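Local coordinates for protein ML032222a iGluR (Mnemiopsis leidyi, PDB 4YKJ) that probably senses extracellular amino acids as an ionotropic glutamate receptor, its ligand-binding domain here holding alanine between two lobes, at residues A89-T94 / F212-G217; G139-R144 / F185-P190; D60-A65 / E72-I77. All coordinates share one frame; numbering follows the deposited sequence.

Contact 1: residues A89-T94 / F212-G217; sequences AIDLST and FEYAFG. With ALA (alanine), chain E.
Leu92 and Ala215 form the antiparallel hydrogen-bonded pair between residues 89-94 and 212-217: Ala215 N donates to Leu92 O at 2.9 Å, while the return bond from Leu92 N to Ala215 O is weak. Farther along, Thr94 N reaches Glu213 O at 3.0 Å. The hydroxyl of the same threonine accepts from the backbone amide of Glu213, with Glu213 N 3.0 Å from Thr94 OG1. A chi1 of 55°, which places OG1 between its own backbone N and carbonyl carbon, lets it take an amide just past the end of strand 91-93.

Short strand 91-93 thus pairs with the long strand 202-218, next to the ligand cleft of an iGluR ligand-binding domain. Ser93 N gives the bound alanine an almost straight bond (174°) to OXT, 3.0 Å long. Asp91 O and Ser93 OG each lie 2.8 Å from the alanine N. The hydroxyls of Ser93 and Tyr214 are both hydrogen-bonded to Glu188. Placing backbone groups from this segment near both ends of the amino acid recalls other receptors of the family.

Ring contacts flank the strand pairing. Asp91 CB sits over the centre of the Tyr214 ring, 3.7 Å from its centroid, and Ser93 OG approaches the same ring in its plane, 3.4 Å from Tyr214 CE1. Ala89 CA rests on a face of Phe216, displaced toward the rim, with Ile90 O at the ring edge. Among the aliphatic groups, Leu92 CD2 packs on the backbone of Gly217, and helix 37-49 covers Ala89 and Phe216.

Contact 2: residues G139-R144 / F185-P190; sequences GVIGSR and FIDEGP. With ALA (alanine), chain E.
Arg144 grips Asp187 side-on, giving one nitrogen to each carboxylate oxygen: Arg144 NE lies 2.7 Å from Asp187 OD1 and Arg144 NH2 2.9 Å from Asp187 OD2. Both oxygens are met on their syn side, although the guanidinium and carboxylate planes are turned 31° apart. The methyl of the bound alanine stands over the centre of the guanidinium, with alanine CB 3.3 Å from Arg144 CZ. An arginine chain extended from CG to NE carries the flat group there. Glu188 approaches the amino group of the ligand, its OE1 2.7 Å from the alanine N; the same carboxylate is hydrogen-bonded to Tyr214 and Ser93.

The next layer fixes Asp187. Its OD1 accepts from a water at 2.7 Å, and this water also donates to Ile186 O and accepts from Ile141 N, bridging the two strands where they diverge. A weak bond from Glu188 N steadies OD2, while Arg144 NH1 has a second salt-bridge partner in Glu17.

Beyond the water, Gly139 pairs with Phe185 in a parallel bridge, in which Gly139 O accepts from Ile186 N at 3.2 Å. Ile141 CD1 packs at the edge of Phe185, 3.8 Å from CZ, and Val140 CG1 meets Ile186 CB. Strand 183-188 runs between strands 137-141 and 109-118, with helix 171-179 against Ile141 and Phe185; Arg144 and Glu188 occupy the N-cap positions of helices 145-152 and 189-195.

Contact 3: residues D60-A65 / E72-I77; sequences DRKFGA and EWNGMI. With ALA (alanine), chain E.
Asp60 and Gly75 make one of two strong side-chain bonds between the segments: Gly75 N donates to the syn lone pair of Asp60 OD2 at 2.9 Å. The other carboxylate oxygen turns back on its own loop, where Asp60 OD1 is met by Lys62 N from above the carboxylate plane, closing an Asx turn. In the second strong bond the direction is reversed, Asn74 OD1 accepting from Ala65 N at 2.9 Å. The Asn74 amide stands nearly at right angles to the Asp60 carboxylate (84°), and its ND2 is held by Ser143 OG.

Backbone groups fill in between. Met76 N donates to Lys62 O at 3.0 Å and more weakly to Phe63 O, which also receives a weak bond from Ile77 N. Two loop carbonyls therefore meet the amides at the N-terminal end of helix 75-81. A water links Ala65 O to Glu72 O, 2.9 Å from each.

Glycines allow the close fit. Lys62 O comes within 3.0 Å of Gly75 CA, and Gly64 CA faces Asn74 OD1 and Ile77 CG1, with no side chain to hold the two segments apart. Trp73 brings CE3 to 3.3 Å from Ala65 C, while Gly64 O lies at the indole edge and is hydrogen-bonded to Arg98.

Phe63 is sandwiched: Met76 CE lies 3.4 Å from Phe63 CD2 on one face, a bend at chi3 (-75°) turning the methyl onto the ring, and the bound alanine places its CB over the centre of the opposite face. This aromatic lid, carried by the loop leading into a helix and laid over the ligand, is consistent with the aromatic residue that covers the ligand in other iGluR ligand-binding domains.

In the fold
The three contacts converge on the alanine, their centres about 14 to 15 Å apart. Contacts 1 and 2 meet through Glu188, whose OE1 lies 2.8 Å from Tyr214 OH and whose OE2 lies 2.8 Å from Ser93 OG; along the chain, contact 2 is nested within the loop closed by contact 1. Contact 3 comes earlier in sequence and joins contact 2 through Ser143, with Ser143 O 2.8 Å from Gly64 N. Ile90 CG1 packs 3.8 Å from Phe63 CE2, linking contacts 1 and 3. Arg98 and His145 N, outside all six segments, also hydrogen-bond to the ligand.

Contact 1: residues A89-T94 / F212-G217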
# COMPACT_ATOMS: atom_id res chain seq x y z
N ALA B 89 12.45 7.67 9.20
CA ALA B 89 12.53 6.23 9.16
C ALA B 89 11.80 5.68 10.38
O ALA B 89 12.35 5.57 11.48
CB ALA B 89 13.99 5.76 9.15
N ILE B 90 10.52 5.38 10.20
CA ILE B 90 9.64 4.92 11.28
C ILE B 90 8.38 4.40 10.60
O ILE B 90 8.29 4.44 9.37
CB ILE B 90 9.34 6.10 12.27
CG1 ILE B 90 8.91 5.64 13.68
CG2 ILE B 90 8.34 7.08 11.67
CD1 ILE B 90 9.71 4.56 14.32
N ASP B 91 7.43 3.90 11.38
CA ASP B 91 6.09 3.64 10.86
C ASP B 91 5.35 4.95 10.65
O ASP B 91 4.60 5.37 11.54
CB ASP B 91 5.30 2.72 11.79
CG ASP B 91 5.17 3.23 13.22
OD1 ASP B 91 6.17 3.65 13.83
OD2 ASP B 91 4.03 3.13 13.79
N LEU B 92 5.58 5.61 9.52
CA LEU B 92 4.99 6.92 9.28
C LEU B 92 3.76 6.74 8.41
O LEU B 92 3.82 6.29 7.26
CB LEU B 92 5.98 7.87 8.59
CG LEU B 92 5.51 9.34 8.58
CD1 LEU B 92 5.50 9.94 9.97
CD2 LEU B 92 6.37 10.16 7.64
N SER B 93 2.59 7.04 8.97
CA SER B 93 1.35 6.86 8.25
C SER B 93 1.14 7.90 7.17
O SER B 93 1.47 9.07 7.35
CB SER B 93 0.17 6.97 9.20
OG SER B 93 0.30 5.99 10.22
N THR B 94 0.55 7.45 6.08
CA THR B 94 0.14 8.31 4.97
C THR B 94 -1.15 9.05 5.28
O THR B 94 -2.18 8.43 5.59
CB THR B 94 -0.00 7.50 3.66
OG1 THR B 94 -0.91 6.40 3.88
CG2 THR B 94 1.36 6.98 3.19
N PHE B 212 -4.76 3.04 5.18
CA PHE B 212 -3.60 3.84 4.86
C PHE B 212 -2.36 2.94 4.90
O PHE B 212 -2.47 1.73 5.04
CB PHE B 212 -3.50 5.05 5.82
CG PHE B 212 -3.53 4.68 7.27
CD1 PHE B 212 -4.74 4.57 7.95
CD2 PHE B 212 -2.35 4.41 7.96
CE1 PHE B 212 -4.77 4.23 9.27
CE2 PHE B 212 -2.39 4.05 9.30
CZ PHE B 212 -3.62 3.94 9.94
N GLU B 213 -1.20 3.54 4.73
CA GLU B 213 0.05 2.78 4.67
C GLU B 213 1.04 3.36 5.64
O GLU B 213 0.95 4.51 6.04
CB GLU B 213 0.68 2.92 3.28
CG GLU B 213 -0.23 2.68 2.08
CD GLU B 213 -0.36 1.23 1.74
OE1 GLU B 213 0.18 0.40 2.50
OE2 GLU B 213 -1.00 0.91 0.71
N TYR B 214 2.00 2.53 6.04
CA TYR B 214 3.24 3.00 6.64
C TYR B 214 4.30 3.11 5.56
O TYR B 214 4.49 2.18 4.77
CB TYR B 214 3.73 2.02 7.68
CG TYR B 214 2.90 1.89 8.93
CD1 TYR B 214 2.10 2.93 9.38
CD2 TYR B 214 2.94 0.73 9.68
CE1 TYR B 214 1.36 2.80 10.55
CE2 TYR B 214 2.22 0.60 10.84
CZ TYR B 214 1.43 1.61 11.27
OH TYR B 214 0.73 1.42 12.45
N ALA B 215 5.01 4.22 5.55
CA ALA B 215 6.08 4.47 4.61
C ALA B 215 7.16 5.29 5.32
O ALA B 215 7.00 5.62 6.50
CB ALA B 215 5.55 5.22 3.41
N PHE B 216 8.24 5.61 4.62
CA PHE B 216 9.21 6.56 5.13
C PHE B 216 8.83 7.95 4.58
O PHE B 216 8.22 8.07 3.50
CB PHE B 216 10.64 6.20 4.75
CG PHE B 216 11.18 4.97 5.42
CD1 PHE B 216 10.52 4.35 6.48
CD2 PHE B 216 12.38 4.43 5.00
CE1 PHE B 216 11.06 3.20 7.09
CE2 PHE B 216 12.93 3.31 5.62
CZ PHE B 216 12.27 2.71 6.67
N GLY B 217 9.17 8.99 5.32
CA GLY B 217 8.92 10.36 4.91
C GLY B 217 10.12 10.97 4.23
O GLY B 217 11.25 10.75 4.67
N ALA E . 1.95 5.79 12.43
CA ALA E . 1.73 6.89 13.41
C ALA E . 2.05 8.25 12.79
O ALA E . 1.76 9.30 13.39
CB ALA E . 2.56 6.67 14.64
OXT ALA E . 2.56 8.32 11.66

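Contact 2: residues G139-R144 / F185-P190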
# COMPACT_ATOMS: atom_id res chain seq x y z
N GLY B 139 -9.54 8.56 24.16
CA GLY B 139 -8.52 9.49 23.71
C GLY B 139 -7.74 8.99 22.52
O GLY B 139 -7.74 7.82 22.17
N VAL B 140 -7.08 9.96 21.88
CA VAL B 140 -6.06 9.76 20.88
C VAL B 140 -4.81 10.52 21.32
O VAL B 140 -4.88 11.50 22.05
CB VAL B 140 -6.47 10.26 19.47
CG1 VAL B 140 -7.60 9.45 18.93
CG2 VAL B 140 -6.87 11.71 19.49
N ILE B 141 -3.66 10.11 20.80
CA ILE B 141 -2.41 10.79 21.07
C ILE B 141 -2.30 12.06 20.22
O ILE B 141 -2.55 12.02 19.01
CB ILE B 141 -1.22 9.86 20.78
CG1 ILE B 141 -1.23 8.65 21.73
CG2 ILE B 141 0.10 10.61 20.88
CD1 ILE B 141 -0.40 7.50 21.25
N GLY B 142 -1.89 13.16 20.83
CA GLY B 142 -1.76 14.40 20.10
C GLY B 142 -0.64 14.37 19.08
O GLY B 142 0.43 13.80 19.32
N SER B 143 -0.90 14.99 17.94
CA SER B 143 0.09 15.15 16.87
C SER B 143 0.57 13.83 16.29
O SER B 143 1.68 13.72 15.78
CB SER B 143 1.26 16.03 17.32
OG SER B 143 0.80 17.35 17.62
N ARG B 144 -0.29 12.84 16.31
CA ARG B 144 -0.05 11.54 15.73
C ARG B 144 -1.15 11.29 14.69
O ARG B 144 -2.20 11.94 14.70
CB ARG B 144 -0.06 10.51 16.86
CG ARG B 144 0.34 9.08 16.55
CD ARG B 144 0.14 8.26 17.80
NE ARG B 144 0.20 6.82 17.59
CZ ARG B 144 1.30 6.07 17.67
NH1 ARG B 144 2.48 6.61 17.94
NH2 ARG B 144 1.20 4.78 17.46
N PHE B 185 -9.07 3.61 23.67
CA PHE B 185 -7.89 4.18 23.02
C PHE B 185 -8.04 3.91 21.53
O PHE B 185 -8.24 2.77 21.11
CB PHE B 185 -6.61 3.52 23.57
CG PHE B 185 -5.32 3.99 22.91
CD1 PHE B 185 -5.18 5.29 22.42
CD2 PHE B 185 -4.26 3.11 22.79
CE1 PHE B 185 -3.98 5.67 21.82
CE2 PHE B 185 -3.07 3.51 22.20
CZ PHE B 185 -2.95 4.77 21.72
N ILE B 186 -7.96 4.98 20.75
CA ILE B 186 -8.10 4.90 19.30
C ILE B 186 -6.73 5.14 18.66
O ILE B 186 -6.16 6.21 18.82
CB ILE B 186 -9.11 5.94 18.78
CG1 ILE B 186 -10.46 5.78 19.49
CG2 ILE B 186 -9.26 5.84 17.26
CD1 ILE B 186 -11.42 6.92 19.21
N ASP B 187 -6.17 4.12 18.02
CA ASP B 187 -4.83 4.21 17.44
C ASP B 187 -4.75 3.34 16.19
O ASP B 187 -5.67 3.34 15.39
CB ASP B 187 -3.72 3.93 18.44
CG ASP B 187 -2.38 4.50 17.99
OD1 ASP B 187 -2.20 5.74 18.07
OD2 ASP B 187 -1.52 3.70 17.55
N GLU B 188 -3.62 2.66 15.98
CA GLU B 188 -3.38 1.92 14.74
C GLU B 188 -3.23 0.44 14.97
O GLU B 188 -2.63 0.01 15.94
CB GLU B 188 -2.12 2.45 14.04
CG GLU B 188 -2.23 3.93 13.74
CD GLU B 188 -0.99 4.55 13.15
OE1 GLU B 188 0.11 3.97 13.28
OE2 GLU B 188 -1.11 5.64 12.57
N GLY B 189 -3.79 -0.34 14.05
CA GLY B 189 -3.80 -1.78 14.14
C GLY B 189 -2.48 -2.46 14.48
O GLY B 189 -2.40 -3.21 15.45
N PRO B 190 -1.44 -2.21 13.70
CA PRO B 190 -0.21 -2.98 13.95
C PRO B 190 0.45 -2.62 15.28
O PRO B 190 1.03 -3.49 15.96
CB PRO B 190 0.69 -2.60 12.77
CG PRO B 190 -0.29 -2.21 11.67
CD PRO B 190 -1.38 -1.49 12.42
N ALA E . 1.95 5.79 12.43
CA ALA E . 1.73 6.89 13.41
C ALA E . 2.05 8.25 12.79
O ALA E . 1.76 9.30 13.39
CB ALA E . 2.56 6.67 14.64
OXT ALA E . 2.56 8.32 11.66
O HOH W 1 -3.86 7.72 18.92

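Contact 3: residues D60-A65 / E72-I77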
# COMPACT_ATOMS: atom_id res chain seq x y z
N ASP B 60 10.32 17.39 20.83
CA ASP B 60 8.93 17.34 21.26
C ASP B 60 8.35 15.93 21.33
O ASP B 60 7.24 15.75 21.83
CB ASP B 60 8.04 18.30 20.45
CG ASP B 60 7.86 17.91 18.98
OD1 ASP B 60 8.20 16.79 18.58
OD2 ASP B 60 7.34 18.78 18.22
N ARG B 61 9.13 14.96 20.86
CA ARG B 61 8.78 13.53 20.82
C ARG B 61 7.44 13.21 20.12
O ARG B 61 6.76 12.21 20.43
CB ARG B 61 8.91 12.89 22.22
CG ARG B 61 10.40 12.82 22.79
CD ARG B 61 11.36 12.11 21.81
NE ARG B 61 12.58 11.63 22.46
CZ ARG B 61 13.71 12.33 22.59
NH1 ARG B 61 13.81 13.56 22.10
NH2 ARG B 61 14.76 11.81 23.21
N LYS B 62 7.12 14.04 19.14
CA LYS B 62 5.89 13.90 18.35
C LYS B 62 6.15 13.36 16.95
O LYS B 62 7.21 13.58 16.36
CB LYS B 62 5.17 15.25 18.26
CG LYS B 62 4.53 15.68 19.56
CD LYS B 62 4.06 17.12 19.52
CE LYS B 62 3.33 17.49 20.81
NZ LYS B 62 2.89 18.91 20.81
N PHE B 63 5.15 12.67 16.41
CA PHE B 63 5.27 12.21 15.04
C PHE B 63 5.12 13.39 14.10
O PHE B 63 6.00 13.64 13.26
CB PHE B 63 4.26 11.09 14.76
CG PHE B 63 4.77 9.76 15.17
CD1 PHE B 63 4.79 9.38 16.49
CD2 PHE B 63 5.29 8.89 14.21
CE1 PHE B 63 5.35 8.13 16.87
CE2 PHE B 63 5.82 7.66 14.58
CZ PHE B 63 5.85 7.30 15.91
N GLY B 64 4.02 14.12 14.21
CA GLY B 64 3.89 15.37 13.50
C GLY B 64 2.51 15.62 12.96
O GLY B 64 1.92 14.79 12.27
N ALA B 65 2.02 16.82 13.25
CA ALA B 65 0.75 17.31 12.75
C ALA B 65 0.83 18.80 12.49
O ALA B 65 1.74 19.48 12.97
CB ALA B 65 -0.36 17.01 13.75
N GLU B 72 1.93 25.83 11.42
CA GLU B 72 3.24 25.21 11.59
C GLU B 72 3.11 23.74 11.96
O GLU B 72 2.17 23.32 12.62
CB GLU B 72 4.05 25.90 12.68
CG GLU B 72 4.27 27.40 12.49
CD GLU B 72 5.41 27.74 11.54
OE1 GLU B 72 6.12 26.83 11.06
OE2 GLU B 72 5.60 28.95 11.28
N TRP B 73 4.10 22.98 11.52
CA TRP B 73 4.25 21.57 11.82
C TRP B 73 5.05 21.38 13.10
O TRP B 73 5.72 22.29 13.58
CB TRP B 73 4.96 20.87 10.66
CG TRP B 73 4.08 20.70 9.47
CD1 TRP B 73 3.93 21.56 8.42
CD2 TRP B 73 3.19 19.61 9.24
NE1 TRP B 73 3.01 21.05 7.53
CE2 TRP B 73 2.53 19.86 8.02
CE3 TRP B 73 2.90 18.44 9.94
CZ2 TRP B 73 1.60 18.96 7.49
CZ3 TRP B 73 1.98 17.57 9.42
CH2 TRP B 73 1.33 17.84 8.21
N ASN B 74 4.96 20.17 13.62
CA ASN B 74 5.77 19.74 14.75
C ASN B 74 6.33 18.33 14.51
O ASN B 74 6.21 17.77 13.43
CB ASN B 74 5.00 19.85 16.08
CG ASN B 74 3.79 18.97 16.15
OD1 ASN B 74 3.61 18.08 15.34
ND2 ASN B 74 2.94 19.23 17.12
N GLY B 75 6.97 17.78 15.53
CA GLY B 75 7.48 16.41 15.46
C GLY B 75 8.52 16.15 14.42
O GLY B 75 9.29 17.01 14.03
N MET B 76 8.55 14.90 13.99
CA MET B 76 9.51 14.50 12.97
C MET B 76 9.23 15.19 11.66
O MET B 76 10.16 15.44 10.89
CB MET B 76 9.51 12.98 12.80
CG MET B 76 10.13 12.28 13.98
SD MET B 76 10.14 10.47 13.88
CE MET B 76 8.42 10.16 14.23
N ILE B 77 7.97 15.50 11.36
CA ILE B 77 7.66 16.19 10.11
C ILE B 77 8.34 17.56 10.11
O ILE B 77 8.98 17.94 9.12
CB ILE B 77 6.14 16.36 9.93
CG1 ILE B 77 5.40 15.01 9.90
CG2 ILE B 77 5.84 17.17 8.69
CD1 ILE B 77 5.61 14.15 8.67
N ALA E . 1.95 5.79 12.43
CA ALA E . 1.73 6.89 13.41
C ALA E . 2.05 8.25 12.79
O ALA E . 1.76 9.30 13.39
CB ALA E . 2.56 6.67 14.64
OXT ALA E . 2.56 8.32 11.66
O HOH W 2 2.15 21.60 14.90